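Local coordinates for 199aa long hypothetical Trp repressor binding protein (Sulfolobus tokodaii, PDB 2ZKI) that probably binds FMN and transfers electrons from NAD(P)H to quinones, as do related WrbA-type flavoproteins with a flavodoxin-like fold, at residues Ile148-Gln153 with Glu176-Arg181; Thr154-Gly159 with Glu171-Glu176. All blocks are in the same frame, centred on the assembly; numbering follows the deposited sequence.

In the fold
Helix 174-195 is common to both contacts, whose centres lie about 7 Å apart in a partly buried outer region of the chain, about 16 Å from its centre. Interaction 1 sets the short helix 150-153 against the second turn of the long helix, and its chemistry is mainly aliphatic. Interaction 2 takes up the loop that follows helix 150-153 and brings it to the N-terminus of the same long helix, where hydroxyls, carboxylates and backbone N-H groups dominate. Glu176 belongs to both, and one sulfate ion touches both. Each mixes buried and partly exposed residues, and each comes within reach of a neighbouring subunit.

Interaction 1: residues Ile148-Gln153 with Glu176-Arg181; sequences IPELFQ and ERKIAR. With SO4 (sulfate ion), chain K; SO4 (sulfate ion), chain M; SO4 (sulfate ion), chain L.
Ile179 presents its branched side chain to Leu151, Glu150 and Ile148. With CG1 anti to the carbonyl carbon (chi1 -70°), both branches touch Leu151 CD2, the nearer being Ile179 CG2 at 3.8 Å; the CG1 branch also carries Ile179 CD1 to 3.9 Å from Glu150 O. The Leu151 and Ile179 side chains meet at a slant. Ile148 adds its CD1 end, 4.1 Å from Ile179 CG1, and also rests on the backbone at Lys178.

Glu150 lays CB beside Ile179 CG1 and brings OE1 to 4.2 Å from Lys178 CE without forming an ion pair: Glu150 OE1 is 5.4 Å from Lys178 NZ. The lysine chain bends at chi2 and again at chi4, leading its amine away to a weak hydrogen bond with a sulfate that Arg177 and Arg181 also approach. Arg181 NH2 donates to O1 of a second sulfate at 2.7 Å, while its NE forms a salt bridge with Glu23 of helix 16-31. These anions probably come from the crystallisation liquor.

Phe182 extends the apolar patch along helix 174-195, and Ile144 and Tyr146 cover it from the segment after strand 140-141. Arg177 and Ala180 also meet helix 16-31, so the long helix packs against both helices.

Interaction 2: residues Thr154-Gly159 with Glu171-Glu176; sequences TTTGGG and ELDEME. With SO4 (sulfate ion), chain L.
Asp173 does double duty: one carboxylate oxygen takes a hydrogen bond from the Thr156 hydroxyl across the contact while the other caps helix 174-195. Thr156 OG1 donates to Asp173 OD1 at 3.1 Å, meeting it on the syn side and 26° out of the carboxylate plane. Asp173 CG sits between the backbone N and the carbonyl carbon (chi1 57°), which brings OD2 round to the helix, where it accepts from Glu176 N at 3.3 Å. Glu176 answers through OE1, which accepts from Asp173 N at 3.2 Å, and the pair makes a capping box. Both N-H groups approach from above the carboxylate planes.

The carboxylate of Glu176 also reaches the loop beyond: its OE1 bonds with His165 ND1 and its OE2 accepts from Leu166 N. Its OE2 also lies beside the backbone of Gly157, which has no side chain to intervene, though Gly157 N is badly angled for a hydrogen bond. If ionised, the two carboxylates would probably be favoured by the N-terminal end of the helix. A sulfate sits there too, accepting from Glu174 N through its O4 at 2.9 Å in a nearly straight bond.

Within the glycine-rich loop, Thr154 OG1 donates to Gly157 O at 2.7 Å and accepts a weak bond from Thr156 N, the geometry of an ST turn. The two bonds close the turn. Thr154 OG1 also lies 4.2 Å from Met175 CB, the two side chains running antiparallel past one another.

Gly158 O bonds to His120 of a neighbouring subunit. Met175 leans on Glu150 and Gln153 of helix 150-153, and Leu172 packs on Leu20 and Glu23 of helix 16-31, so the start of helix 174-195 sits among both helices and this loop.

Interaction 1: residues Ile148-Gln153 with Glu176-Arg181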
ATOM      1  N   ILE A 148      -6.432  -8.693  22.058  1.00 26.75           N
ATOM      2  CA  ILE A 148      -5.824  -9.249  23.269  1.00 27.26           C
ATOM      3  C   ILE A 148      -4.640  -8.401  23.767  1.00 27.69           C
ATOM      4  O   ILE A 148      -3.943  -7.777  22.960  1.00 27.67           O
ATOM      5  CB  ILE A 148      -5.418 -10.743  23.096  1.00 27.27           C
ATOM      6  CG1 ILE A 148      -4.503 -10.937  21.878  1.00 27.19           C
ATOM      7  CG2 ILE A 148      -6.666 -11.621  23.017  1.00 27.34           C
ATOM      8  CD1 ILE A 148      -3.713 -12.236  21.891  1.00 27.16           C
ATOM      9  N   PRO A 149      -4.412  -8.375  25.096  1.00 28.10           N
ATOM     10  CA  PRO A 149      -3.336  -7.563  25.677  1.00 28.48           C
ATOM     11  C   PRO A 149      -1.926  -7.945  25.205  1.00 28.82           C
ATOM     12  O   PRO A 149      -1.001  -7.138  25.334  1.00 28.97           O
ATOM     13  CB  PRO A 149      -3.481  -7.813  27.182  1.00 28.48           C
ATOM     14  CG  PRO A 149      -4.215  -9.107  27.291  1.00 28.34           C
ATOM     15  CD  PRO A 149      -5.161  -9.104  26.136  1.00 28.15           C
ATOM     16  N   GLU A 150      -1.772  -9.155  24.667  1.00 29.04           N
ATOM     17  CA  GLU A 150      -0.486  -9.633  24.143  1.00 29.29           C
ATOM     18  C   GLU A 150      -0.020  -8.857  22.907  1.00 29.38           C
ATOM     19  O   GLU A 150       1.179  -8.806  22.619  1.00 29.36           O
ATOM     20  CB  GLU A 150      -0.554 -11.132  23.825  1.00 29.26           C
ATOM     21  CG  GLU A 150      -0.398 -12.058  25.037  1.00 29.77           C
ATOM     22  CD  GLU A 150      -1.620 -12.092  25.959  1.00 30.36           C
ATOM     23  OE1 GLU A 150      -1.480 -12.575  27.106  1.00 30.33           O
ATOM     24  OE2 GLU A 150      -2.717 -11.643  25.549  1.00 30.62           O
ATOM     25  N   LEU A 151      -0.970  -8.258  22.187  1.00 29.50           N
ATOM     26  CA  LEU A 151      -0.673  -7.474  20.984  1.00 29.53           C
ATOM     27  C   LEU A 151      -0.003  -6.136  21.301  1.00 29.62           C
ATOM     28  O   LEU A 151       0.750  -5.601  20.480  1.00 29.61           O
ATOM     29  CB  LEU A 151      -1.936  -7.267  20.141  1.00 29.49           C
ATOM     30  CG  LEU A 151      -2.341  -8.443  19.244  1.00 29.35           C
ATOM     31  CD1 LEU A 151      -3.816  -8.378  18.886  1.00 29.34           C
ATOM     32  CD2 LEU A 151      -1.483  -8.503  17.987  1.00 29.22           C
ATOM     33  N   PHE A 152      -0.285  -5.604  22.489  1.00 29.65           N
ATOM     34  CA  PHE A 152       0.441  -4.453  23.014  1.00 29.70           C
ATOM     35  C   PHE A 152       1.827  -4.886  23.497  1.00 29.70           C
ATOM     36  O   PHE A 152       2.818  -4.189  23.274  1.00 29.63           O
ATOM     37  CB  PHE A 152      -0.317  -3.822  24.187  1.00 29.81           C
ATOM     38  CG  PHE A 152      -1.654  -3.228  23.822  1.00 30.10           C
ATOM     39  CD1 PHE A 152      -1.739  -1.957  23.253  1.00 30.23           C
ATOM     40  CD2 PHE A 152      -2.835  -3.924  24.084  1.00 30.40           C
ATOM     41  CE1 PHE A 152      -2.979  -1.397  22.930  1.00 30.11           C
ATOM     42  CE2 PHE A 152      -4.081  -3.371  23.766  1.00 30.24           C
ATOM     43  CZ  PHE A 152      -4.150  -2.104  23.190  1.00 30.14           C
ATOM     44  N   GLN A 153       1.879  -6.050  24.145  1.00 29.71           N
ATOM     45  CA  GLN A 153       3.066  -6.520  24.865  1.00 29.77           C
ATOM     46  C   GLN A 153       4.186  -7.067  23.986  1.00 29.67           C
ATOM     47  O   GLN A 153       5.366  -6.880  24.299  1.00 29.75           O
ATOM     48  CB  GLN A 153       2.674  -7.590  25.887  1.00 29.75           C
ATOM     49  CG  GLN A 153       1.843  -7.077  27.054  1.00 30.14           C
ATOM     50  CD  GLN A 153       1.291  -8.194  27.931  1.00 30.11           C
ATOM     51  OE1 GLN A 153       1.451  -9.380  27.633  1.00 30.52           O
ATOM     52  NE2 GLN A 153       0.633  -7.813  29.021  1.00 30.42           N
ATOM     53  N   GLU A 176       3.567 -15.194  20.395  1.00 35.26           N
ATOM     54  CA  GLU A 176       3.181 -15.402  19.003  1.00 34.73           C
ATOM     55  C   GLU A 176       2.059 -16.428  18.839  1.00 34.54           C
ATOM     56  O   GLU A 176       1.156 -16.232  18.022  1.00 34.47           O
ATOM     57  CB  GLU A 176       4.403 -15.794  18.169  1.00 34.72           C
ATOM     58  CG  GLU A 176       5.465 -14.699  18.086  1.00 34.55           C
ATOM     59  CD  GLU A 176       6.743 -15.150  17.405  1.00 34.56           C
ATOM     60  OE1 GLU A 176       7.016 -16.367  17.369  1.00 34.51           O
ATOM     61  OE2 GLU A 176       7.486 -14.279  16.909  1.00 34.52           O
ATOM     62  N   ARG A 177       2.117 -17.508  19.619  1.00 34.26           N
ATOM     63  CA  ARG A 177       1.085 -18.551  19.592  1.00 33.95           C
ATOM     64  C   ARG A 177      -0.259 -18.022  20.093  1.00 33.70           C
ATOM     65  O   ARG A 177      -1.311 -18.373  19.554  1.00 33.64           O
ATOM     66  CB  ARG A 177       1.497 -19.762  20.434  1.00 34.05           C
ATOM     67  CG  ARG A 177       2.837 -20.384  20.074  1.00 34.11           C
ATOM     68  CD  ARG A 177       3.026 -21.697  20.814  1.00 34.08           C
ATOM     69  NE  ARG A 177       4.363 -21.798  21.393  1.00 34.49           N
ATOM     70  CZ  ARG A 177       4.649 -21.568  22.674  1.00 34.50           C
ATOM     71  NH1 ARG A 177       3.689 -21.228  23.527  1.00 34.20           N
ATOM     72  NH2 ARG A 177       5.900 -21.683  23.104  1.00 34.50           N
ATOM     73  N   LYS A 178      -0.206 -17.187  21.132  1.00 33.39           N
ATOM     74  CA  LYS A 178      -1.387 -16.536  21.695  1.00 33.11           C
ATOM     75  C   LYS A 178      -2.043 -15.626  20.663  1.00 32.78           C
ATOM     76  O   LYS A 178      -3.272 -15.576  20.562  1.00 32.86           O
ATOM     77  CB  LYS A 178      -1.009 -15.712  22.929  1.00 33.25           C
ATOM     78  CG  LYS A 178      -0.718 -16.511  24.196  1.00 33.76           C
ATOM     79  CD  LYS A 178      -1.958 -16.628  25.082  1.00 34.91           C
ATOM     80  CE  LYS A 178      -1.591 -16.745  26.565  1.00 35.37           C
ATOM     81  NZ  LYS A 178      -0.773 -17.956  26.881  1.00 35.75           N
ATOM     82  N   ILE A 179      -1.211 -14.915  19.902  1.00 32.24           N
ATOM     83  CA  ILE A 179      -1.674 -13.978  18.879  1.00 31.71           C
ATOM     84  C   ILE A 179      -2.218 -14.705  17.646  1.00 31.41           C
ATOM     85  O   ILE A 179      -3.212 -14.273  17.054  1.00 31.34           O
ATOM     86  CB  ILE A 179      -0.558 -12.970  18.493  1.00 31.72           C
ATOM     87  CG1 ILE A 179      -0.298 -12.003  19.655  1.00 31.46           C
ATOM     88  CG2 ILE A 179      -0.924 -12.192  17.227  1.00 31.60           C
ATOM     89  CD1 ILE A 179       1.026 -11.269  19.573  1.00 31.43           C
ATOM     90  N   ALA A 180      -1.572 -15.808  17.273  1.00 31.01           N
ATOM     91  CA  ALA A 180      -2.007 -16.614  16.131  1.00 30.62           C
ATOM     92  C   ALA A 180      -3.344 -17.302  16.408  1.00 30.39           C
ATOM     93  O   ALA A 180      -4.248 -17.273  15.568  1.00 30.35           O
ATOM     94  CB  ALA A 180      -0.943 -17.632  15.756  1.00 30.59           C
ATOM     95  N   ARG A 181      -3.469 -17.901  17.594  1.00 30.09           N
ATOM     96  CA  ARG A 181      -4.725 -18.521  18.024  1.00 29.76           C
ATOM     97  C   ARG A 181      -5.861 -17.503  18.077  1.00 29.60           C
ATOM     98  O   ARG A 181      -7.009 -17.829  17.760  1.00 29.59           O
ATOM     99  CB  ARG A 181      -4.559 -19.225  19.376  1.00 29.78           C
ATOM    100  CG  ARG A 181      -3.956 -20.618  19.256  1.00 29.74           C
ATOM    101  CD  ARG A 181      -3.956 -21.385  20.568  1.00 29.57           C
ATOM    102  NE  ARG A 181      -2.699 -21.230  21.294  1.00 28.96           N
ATOM    103  CZ  ARG A 181      -2.557 -20.538  22.421  1.00 28.90           C
ATOM    104  NH1 ARG A 181      -1.367 -20.458  22.998  1.00 28.69           N
ATOM    105  NH2 ARG A 181      -3.599 -19.933  22.978  1.00 28.98           N
TER
HETATM  106  S   SO4 K 503       0.704 -21.970  24.772  1.00 45.14           S
HETATM  107  O1  SO4 K 503      -0.336 -22.791  25.384  1.00 45.37           O
HETATM  108  O2  SO4 K 503       1.987 -22.294  25.385  1.00 45.38           O
HETATM  109  O3  SO4 K 503       0.769 -22.247  23.339  1.00 45.32           O
HETATM  110  O4  SO4 K 503       0.400 -20.559  24.991  1.00 45.08           O
HETATM  111  S   SO4 M 505      -5.064 -19.106  25.761  1.00 93.50           S
HETATM  112  O1  SO4 M 505      -3.738 -19.705  25.647  1.00 93.53           O
HETATM  113  O2  SO4 M 505      -4.932 -17.717  26.194  1.00 93.41           O
HETATM  114  O3  SO4 M 505      -5.740 -19.158  24.467  1.00 93.42           O
HETATM  115  O4  SO4 M 505      -5.843 -19.850  26.748  1.00 93.55           O
HETATM  116  S   SO4 L 504       8.353 -19.659  24.960  1.00 87.71           S
HETATM  117  O1  SO4 L 504       7.273 -20.208  25.777  1.00 87.74           O
HETATM  118  O2  SO4 L 504       9.628 -19.871  25.638  1.00 87.69           O
HETATM  119  O3  SO4 L 504       8.378 -20.343  23.672  1.00 87.74           O
HETATM  120  O4  SO4 L 504       8.134 -18.229  24.756  1.00 87.53           O

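Interaction 2: residues Thr154-Gly159 with Glu171-Glu176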
ATOM      1  N   THR A 154       3.819  -7.752  22.903  1.00 29.53           N
ATOM      2  CA  THR A 154       4.788  -8.472  22.068  1.00 29.29           C
ATOM      3  C   THR A 154       5.955  -7.600  21.605  1.00 29.17           C
ATOM      4  O   THR A 154       5.764  -6.458  21.180  1.00 29.20           O
ATOM      5  CB  THR A 154       4.118  -9.182  20.854  1.00 29.26           C
ATOM      6  OG1 THR A 154       5.114  -9.869  20.086  1.00 29.02           O
ATOM      7  CG2 THR A 154       3.385  -8.187  19.956  1.00 29.34           C
ATOM      8  N   THR A 155       7.161  -8.148  21.723  1.00 29.04           N
ATOM      9  CA  THR A 155       8.377  -7.486  21.258  1.00 28.80           C
ATOM     10  C   THR A 155       8.992  -8.280  20.109  1.00 28.70           C
ATOM     11  O   THR A 155       9.980  -7.856  19.503  1.00 28.84           O
ATOM     12  CB  THR A 155       9.423  -7.328  22.389  1.00 28.74           C
ATOM     13  OG1 THR A 155       9.831  -8.619  22.855  1.00 28.63           O
ATOM     14  CG2 THR A 155       8.853  -6.522  23.553  1.00 28.70           C
ATOM     15  N   THR A 156       8.395  -9.435  19.818  1.00 28.49           N
ATOM     16  CA  THR A 156       8.889 -10.324  18.772  1.00 28.29           C
ATOM     17  C   THR A 156       8.013 -10.258  17.519  1.00 28.08           C
ATOM     18  O   THR A 156       8.214  -9.389  16.673  1.00 28.08           O
ATOM     19  CB  THR A 156       9.034 -11.779  19.276  1.00 28.29           C
ATOM     20  OG1 THR A 156       7.872 -12.141  20.034  1.00 28.43           O
ATOM     21  CG2 THR A 156      10.270 -11.918  20.159  1.00 28.28           C
ATOM     22  N   GLY A 157       7.049 -11.170  17.407  1.00 27.82           N
ATOM     23  CA  GLY A 157       6.150 -11.221  16.258  1.00 27.43           C
ATOM     24  C   GLY A 157       4.721 -10.877  16.631  1.00 27.27           C
ATOM     25  O   GLY A 157       4.336 -10.967  17.798  1.00 27.31           O
ATOM     26  N   GLY A 158       3.934 -10.481  15.635  1.00 27.03           N
ATOM     27  CA  GLY A 158       2.535 -10.129  15.846  1.00 26.79           C
ATOM     28  C   GLY A 158       2.289  -8.634  15.821  1.00 26.63           C
ATOM     29  O   GLY A 158       3.164  -7.843  16.178  1.00 26.63           O
ATOM     30  N   GLY A 159       1.087  -8.254  15.401  1.00 26.46           N
ATOM     31  CA  GLY A 159       0.706  -6.850  15.293  1.00 26.33           C
ATOM     32  C   GLY A 159      -0.723  -6.695  14.810  1.00 26.20           C
ATOM     33  O   GLY A 159      -1.408  -7.690  14.588  1.00 26.12           O
ATOM     34  N   GLU A 171      10.587 -22.352  15.695  1.00 40.80           N
ATOM     35  CA  GLU A 171       9.741 -22.415  16.888  1.00 40.55           C
ATOM     36  C   GLU A 171       9.189 -21.042  17.267  1.00 40.14           C
ATOM     37  O   GLU A 171       9.943 -20.074  17.394  1.00 40.19           O
ATOM     38  CB  GLU A 171      10.504 -23.025  18.075  1.00 40.71           C
ATOM     39  CG  GLU A 171      10.913 -24.495  17.900  1.00 41.37           C
ATOM     40  CD  GLU A 171      12.176 -24.681  17.056  1.00 42.18           C
ATOM     41  OE1 GLU A 171      13.103 -23.844  17.153  1.00 42.50           O
ATOM     42  OE2 GLU A 171      12.243 -25.673  16.296  1.00 42.37           O
ATOM     43  N   LEU A 172       7.871 -20.969  17.441  1.00 39.61           N
ATOM     44  CA  LEU A 172       7.200 -19.743  17.872  1.00 39.05           C
ATOM     45  C   LEU A 172       7.266 -19.600  19.386  1.00 38.84           C
ATOM     46  O   LEU A 172       7.139 -20.593  20.110  1.00 38.84           O
ATOM     47  CB  LEU A 172       5.730 -19.745  17.437  1.00 38.98           C
ATOM     48  CG  LEU A 172       5.333 -20.030  15.986  1.00 38.66           C
ATOM     49  CD1 LEU A 172       3.821 -20.173  15.879  1.00 38.21           C
ATOM     50  CD2 LEU A 172       5.836 -18.953  15.041  1.00 38.52           C
ATOM     51  N   ASP A 173       7.456 -18.368  19.862  1.00 38.51           N
ATOM     52  CA  ASP A 173       7.409 -18.079  21.301  1.00 38.18           C
ATOM     53  C   ASP A 173       5.968 -17.942  21.809  1.00 37.86           C
ATOM     54  O   ASP A 173       5.026 -17.908  21.015  1.00 37.85           O
ATOM     55  CB  ASP A 173       8.252 -16.845  21.655  1.00 38.25           C
ATOM     56  CG  ASP A 173       7.833 -15.600  20.894  1.00 38.50           C
ATOM     57  OD1 ASP A 173       8.595 -15.174  20.004  1.00 39.14           O
ATOM     58  OD2 ASP A 173       6.755 -15.039  21.187  1.00 38.67           O
ATOM     59  N   GLU A 174       5.810 -17.868  23.130  1.00 37.50           N
ATOM     60  CA  GLU A 174       4.489 -17.843  23.772  1.00 37.19           C
ATOM     61  C   GLU A 174       3.578 -16.727  23.251  1.00 36.92           C
ATOM     62  O   GLU A 174       2.406 -16.969  22.956  1.00 36.92           O
ATOM     63  CB  GLU A 174       4.635 -17.737  25.295  1.00 37.26           C
ATOM     64  CG  GLU A 174       3.334 -17.944  26.069  1.00 37.33           C
ATOM     65  CD  GLU A 174       3.372 -17.349  27.468  1.00 37.58           C
ATOM     66  OE1 GLU A 174       2.687 -17.889  28.362  1.00 37.72           O
ATOM     67  OE2 GLU A 174       4.082 -16.340  27.676  1.00 37.73           O
ATOM     68  N   MET A 175       4.127 -15.518  23.145  1.00 36.54           N
ATOM     69  CA  MET A 175       3.392 -14.349  22.658  1.00 36.14           C
ATOM     70  C   MET A 175       2.782 -14.588  21.280  1.00 35.74           C
ATOM     71  O   MET A 175       1.627 -14.241  21.037  1.00 35.69           O
ATOM     72  CB  MET A 175       4.315 -13.125  22.604  1.00 36.36           C
ATOM     73  CG  MET A 175       4.711 -12.566  23.961  1.00 36.56           C
ATOM     74  SD  MET A 175       3.418 -11.540  24.678  1.00 37.17           S
ATOM     75  CE  MET A 175       3.949 -11.490  26.389  1.00 37.16           C
ATOM     76  N   GLU A 176       3.567 -15.194  20.395  1.00 35.26           N
ATOM     77  CA  GLU A 176       3.181 -15.402  19.003  1.00 34.73           C
ATOM     78  C   GLU A 176       2.059 -16.428  18.839  1.00 34.54           C
ATOM     79  O   GLU A 176       1.156 -16.232  18.022  1.00 34.47           O
ATOM     80  CB  GLU A 176       4.403 -15.794  18.169  1.00 34.72           C
ATOM     81  CG  GLU A 176       5.465 -14.699  18.086  1.00 34.55           C
ATOM     82  CD  GLU A 176       6.743 -15.150  17.405  1.00 34.56           C
ATOM     83  OE1 GLU A 176       7.016 -16.367  17.369  1.00 34.51           O
ATOM     84  OE2 GLU A 176       7.486 -14.279  16.909  1.00 34.52           O
TER
HETATM   85  S   SO4 L 504       8.353 -19.659  24.960  1.00 87.71           S
HETATM   86  O1  SO4 L 504       7.273 -20.208  25.777  1.00 87.74           O
HETATM   87  O2  SO4 L 504       9.628 -19.871  25.638  1.00 87.69           O
HETATM   88  O3  SO4 L 504       8.378 -20.343  23.672  1.00 87.74           O
HETATM   89  O4  SO4 L 504       8.134 -18.229  24.756  1.00 87.53           O